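Local coordinates for F420-dependent methylenetetrahydromethanopterin dehydrogenase (Methanopyrus kandleri, PDB 1QV9), which catalyses the reversible, coenzyme F420-dependent reduction of methenyl-tetrahydromethanopterin to methylene-tetrahydromethanopterin in methanogenesis from carbon dioxide, at residues A[3-8]-A[62-67]. Sequence-based numbering, arbitrary orientation.
Sequences VAKAIF and DFEPDF
The Lys-5 side chain crosses the ring of Phe-63 at a slant and reaches the C-terminal end of helix 46-63. Its CB starts 3.8 Å from CZ of Phe-63, and CG continues past the same rim atom. CD stands over the ring face, displaced toward the rim, in a CH-pi contact 4.1 Å from the centroid of the Phe-63 ring. A bend at chi3 (-72°) then turns the chain so that CE comes within 3.4 Å of the carbonyl oxygens of both Phe-63 and Glu-64. NZ finally donates to O of Phe-63 at 2.9 Å, tilted 26° from the carbonyl plane. The ammonium group thus lies just where Glu-64, with positive phi, leaves the helix, and where it would probably be favoured by the negative end of the helix dipole; a water joins NZ to the Glu-64 carboxylate.

The Lys-5 backbone is gripped twice by Asp-66. Its N-H reaches OD1 of Asp-66 at 2.8 Å, on the anti side of the carboxylate, while N of Asp-66 returns a 2.8 Å bond to O of Lys-5. A second water lies within hydrogen-bonding distance of Asp-66 OD1 and Val-3 O. Further along, N of Ile-7 bonds O of Phe-67 at 3.3 Å, and the parallel pairing begins. Here CB of Ala-6 sits over one face of the Phe-67 ring, 3.8 Å from its centroid, whereas Ile-7 sends CG1 to Phe-63 and CD1 to Pro-65. Helix 153-169 packs against Phe-67 through Phe-161 and Leu-164; residues of helix 46-63 line Ile-7.

Strand 33-39, helix 46-63 and strand 67-71 thereby form a beta-alpha-beta crossover passing over strand 4-10, in a parallel sheet whose first five strands have the flavodoxin-like order 2-1-3-4-5.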
ATOM      1  N   VAL A   3     -16.947 -32.872 -30.657  1.00 35.66           N
ATOM      2  CA  VAL A   3     -15.985 -31.784 -30.513  1.00 31.08           C
ATOM      3  C   VAL A   3     -16.426 -30.538 -31.279  1.00 30.57           C
ATOM      4  O   VAL A   3     -16.647 -30.600 -32.482  1.00 32.66           O
ATOM      5  CB  VAL A   3     -14.608 -32.243 -31.054  1.00 32.84           C
ATOM      6  CG1 VAL A   3     -13.611 -31.084 -31.051  1.00 30.96           C
ATOM      7  CG2 VAL A   3     -14.082 -33.407 -30.221  1.00 32.66           C
ATOM      8  N   ALA A   4     -16.550 -29.417 -30.570  1.00 22.74           N
ATOM      9  CA  ALA A   4     -16.922 -28.144 -31.165  1.00 22.28           C
ATOM     10  C   ALA A   4     -15.650 -27.514 -31.759  1.00 21.67           C
ATOM     11  O   ALA A   4     -14.567 -27.599 -31.169  1.00 26.49           O
ATOM     12  CB  ALA A   4     -17.495 -27.229 -30.101  1.00 21.83           C
ATOM     13  N   LYS A   5     -15.796 -26.875 -32.908  1.00 21.31           N
ATOM     14  CA  LYS A   5     -14.652 -26.252 -33.578  1.00 19.25           C
ATOM     15  C   LYS A   5     -14.938 -24.785 -33.837  1.00 19.07           C
ATOM     16  O   LYS A   5     -16.062 -24.418 -34.154  1.00 19.66           O
ATOM     17  CB  LYS A   5     -14.372 -26.957 -34.903  1.00 20.46           C
ATOM     18  CG  LYS A   5     -13.772 -28.348 -34.697  1.00 24.73           C
ATOM     19  CD  LYS A   5     -13.509 -29.077 -36.007  1.00 29.45           C
ATOM     20  CE  LYS A   5     -14.802 -29.519 -36.669  1.00 35.46           C
ATOM     21  NZ  LYS A   5     -14.519 -30.317 -37.904  1.00 41.56           N
ATOM     22  N   ALA A   6     -13.921 -23.942 -33.672  1.00 16.51           N
ATOM     23  CA  ALA A   6     -14.106 -22.521 -33.939  1.00 15.99           C
ATOM     24  C   ALA A   6     -12.788 -21.896 -34.398  1.00 16.86           C
ATOM     25  O   ALA A   6     -11.714 -22.391 -34.066  1.00 18.81           O
ATOM     26  CB  ALA A   6     -14.592 -21.791 -32.681  1.00 17.82           C
ATOM     27  N   ILE A   7     -12.892 -20.822 -35.163  1.00 15.70           N
ATOM     28  CA  ILE A   7     -11.696 -20.093 -35.596  1.00 16.05           C
ATOM     29  C   ILE A   7     -11.836 -18.716 -34.975  1.00 18.35           C
ATOM     30  O   ILE A   7     -12.925 -18.147 -34.968  1.00 16.72           O
ATOM     31  CB  ILE A   7     -11.630 -19.926 -37.131  1.00 15.89           C
ATOM     32  CG1 ILE A   7     -11.517 -21.295 -37.815  1.00 17.35           C
ATOM     33  CG2 ILE A   7     -10.399 -19.037 -37.528  1.00 17.24           C
ATOM     34  CD1 ILE A   7     -11.577 -21.226 -39.339  1.00 20.51           C
ATOM     35  N   PHE A   8     -10.743 -18.194 -34.433  1.00 15.76           N
ATOM     36  CA  PHE A   8     -10.721 -16.855 -33.841  1.00 15.66           C
ATOM     37  C   PHE A   8      -9.838 -15.994 -34.724  1.00 15.30           C
ATOM     38  O   PHE A   8      -8.750 -16.421 -35.094  1.00 18.31           O
ATOM     39  CB  PHE A   8     -10.133 -16.887 -32.425  1.00 17.16           C
ATOM     40  CG  PHE A   8     -11.040 -17.547 -31.423  1.00 17.22           C
ATOM     41  CD1 PHE A   8     -11.055 -18.936 -31.276  1.00 18.90           C
ATOM     42  CD2 PHE A   8     -11.884 -16.767 -30.622  1.00 17.01           C
ATOM     43  CE1 PHE A   8     -11.898 -19.553 -30.330  1.00 19.37           C
ATOM     44  CE2 PHE A   8     -12.739 -17.385 -29.657  1.00 18.27           C
ATOM     45  CZ  PHE A   8     -12.733 -18.784 -29.520  1.00 18.62           C
ATOM     46  N   ASP A  62     -11.452 -26.856 -44.816  1.00 31.61           N
ATOM     47  CA  ASP A  62     -11.090 -28.176 -44.320  1.00 30.67           C
ATOM     48  C   ASP A  62     -11.362 -28.340 -42.832  1.00 29.81           C
ATOM     49  O   ASP A  62     -11.618 -29.450 -42.347  1.00 31.35           O
ATOM     50  CB  ASP A  62      -9.603 -28.453 -44.586  1.00 35.83           C
ATOM     51  CG  ASP A  62      -9.174 -29.831 -44.110  1.00 45.52           C
ATOM     52  OD1 ASP A  62      -8.480 -29.919 -43.069  1.00 50.46           O
ATOM     53  OD2 ASP A  62      -9.533 -30.833 -44.774  1.00 47.92           O
ATOM     54  N   PHE A  63     -11.298 -27.238 -42.090  1.00 25.75           N
ATOM     55  CA  PHE A  63     -11.500 -27.316 -40.648  1.00 23.53           C
ATOM     56  C   PHE A  63     -12.969 -27.427 -40.263  1.00 21.86           C
ATOM     57  O   PHE A  63     -13.272 -28.045 -39.261  1.00 24.72           O
ATOM     58  CB  PHE A  63     -10.846 -26.098 -39.972  1.00 22.86           C
ATOM     59  CG  PHE A  63     -10.817 -26.154 -38.464  1.00 19.96           C
ATOM     60  CD1 PHE A  63     -10.187 -27.197 -37.772  1.00 19.82           C
ATOM     61  CD2 PHE A  63     -11.395 -25.120 -37.716  1.00 20.54           C
ATOM     62  CE1 PHE A  63     -10.135 -27.209 -36.394  1.00 23.13           C
ATOM     63  CE2 PHE A  63     -11.343 -25.129 -36.342  1.00 18.71           C
ATOM     64  CZ  PHE A  63     -10.716 -26.169 -35.663  1.00 20.02           C
ATOM     65  N   GLU A  64     -13.851 -26.845 -41.072  1.00 23.30           N
ATOM     66  CA  GLU A  64     -15.298 -26.896 -40.838  1.00 25.00           C
ATOM     67  C   GLU A  64     -15.703 -26.401 -39.438  1.00 23.33           C
ATOM     68  O   GLU A  64     -16.267 -27.152 -38.619  1.00 25.64           O
ATOM     69  CB  GLU A  64     -15.818 -28.329 -41.055  1.00 29.28           C
ATOM     70  CG  GLU A  64     -15.374 -28.921 -42.379  1.00 37.16           C
ATOM     71  CD  GLU A  64     -16.027 -30.261 -42.699  1.00 41.51           C
ATOM     72  OE1 GLU A  64     -16.182 -31.094 -41.782  1.00 40.85           O
ATOM     73  OE2 GLU A  64     -16.370 -30.476 -43.884  1.00 44.81           O
ATOM     74  N   PRO A  65     -15.392 -25.133 -39.128  1.00 20.42           N
ATOM     75  CA  PRO A  65     -15.751 -24.580 -37.822  1.00 19.23           C
ATOM     76  C   PRO A  65     -17.268 -24.449 -37.636  1.00 18.36           C
ATOM     77  O   PRO A  65     -18.005 -24.257 -38.604  1.00 20.16           O
ATOM     78  CB  PRO A  65     -15.096 -23.205 -37.839  1.00 20.85           C
ATOM     79  CG  PRO A  65     -15.133 -22.816 -39.265  1.00 20.64           C
ATOM     80  CD  PRO A  65     -14.777 -24.108 -39.989  1.00 22.13           C
ATOM     81  N   ASP A  66     -17.699 -24.560 -36.377  1.00 17.15           N
ATOM     82  CA  ASP A  66     -19.108 -24.384 -36.031  1.00 17.51           C
ATOM     83  C   ASP A  66     -19.399 -22.883 -35.948  1.00 20.22           C
ATOM     84  O   ASP A  66     -20.500 -22.440 -36.204  1.00 19.60           O
ATOM     85  CB  ASP A  66     -19.364 -25.103 -34.722  1.00 20.56           C
ATOM     86  CG  ASP A  66     -19.146 -26.587 -34.856  1.00 24.32           C
ATOM     87  OD1 ASP A  66     -18.379 -27.170 -34.057  1.00 23.40           O
ATOM     88  OD2 ASP A  66     -19.751 -27.179 -35.792  1.00 26.57           O
ATOM     89  N   PHE A  67     -18.392 -22.094 -35.583  1.00 17.08           N
ATOM     90  CA  PHE A  67     -18.569 -20.645 -35.554  1.00 14.43           C
ATOM     91  C   PHE A  67     -17.197 -19.984 -35.672  1.00 16.13           C
ATOM     92  O   PHE A  67     -16.167 -20.648 -35.492  1.00 16.77           O
ATOM     93  CB  PHE A  67     -19.314 -20.155 -34.283  1.00 17.26           C
ATOM     94  CG  PHE A  67     -18.638 -20.489 -32.964  1.00 17.48           C
ATOM     95  CD1 PHE A  67     -17.791 -19.581 -32.341  1.00 18.52           C
ATOM     96  CD2 PHE A  67     -18.901 -21.680 -32.311  1.00 17.98           C
ATOM     97  CE1 PHE A  67     -17.231 -19.836 -31.108  1.00 17.45           C
ATOM     98  CE2 PHE A  67     -18.340 -21.961 -31.056  1.00 19.38           C
ATOM     99  CZ  PHE A  67     -17.493 -21.030 -30.440  1.00 20.07           C
TER
HETATM  100  O   HOH W   1     -17.909 -29.610 -34.766  1.00 33.86           O
HETATM  101  O   HOH W   2     -16.901 -31.269 -38.932  1.00 41.88           O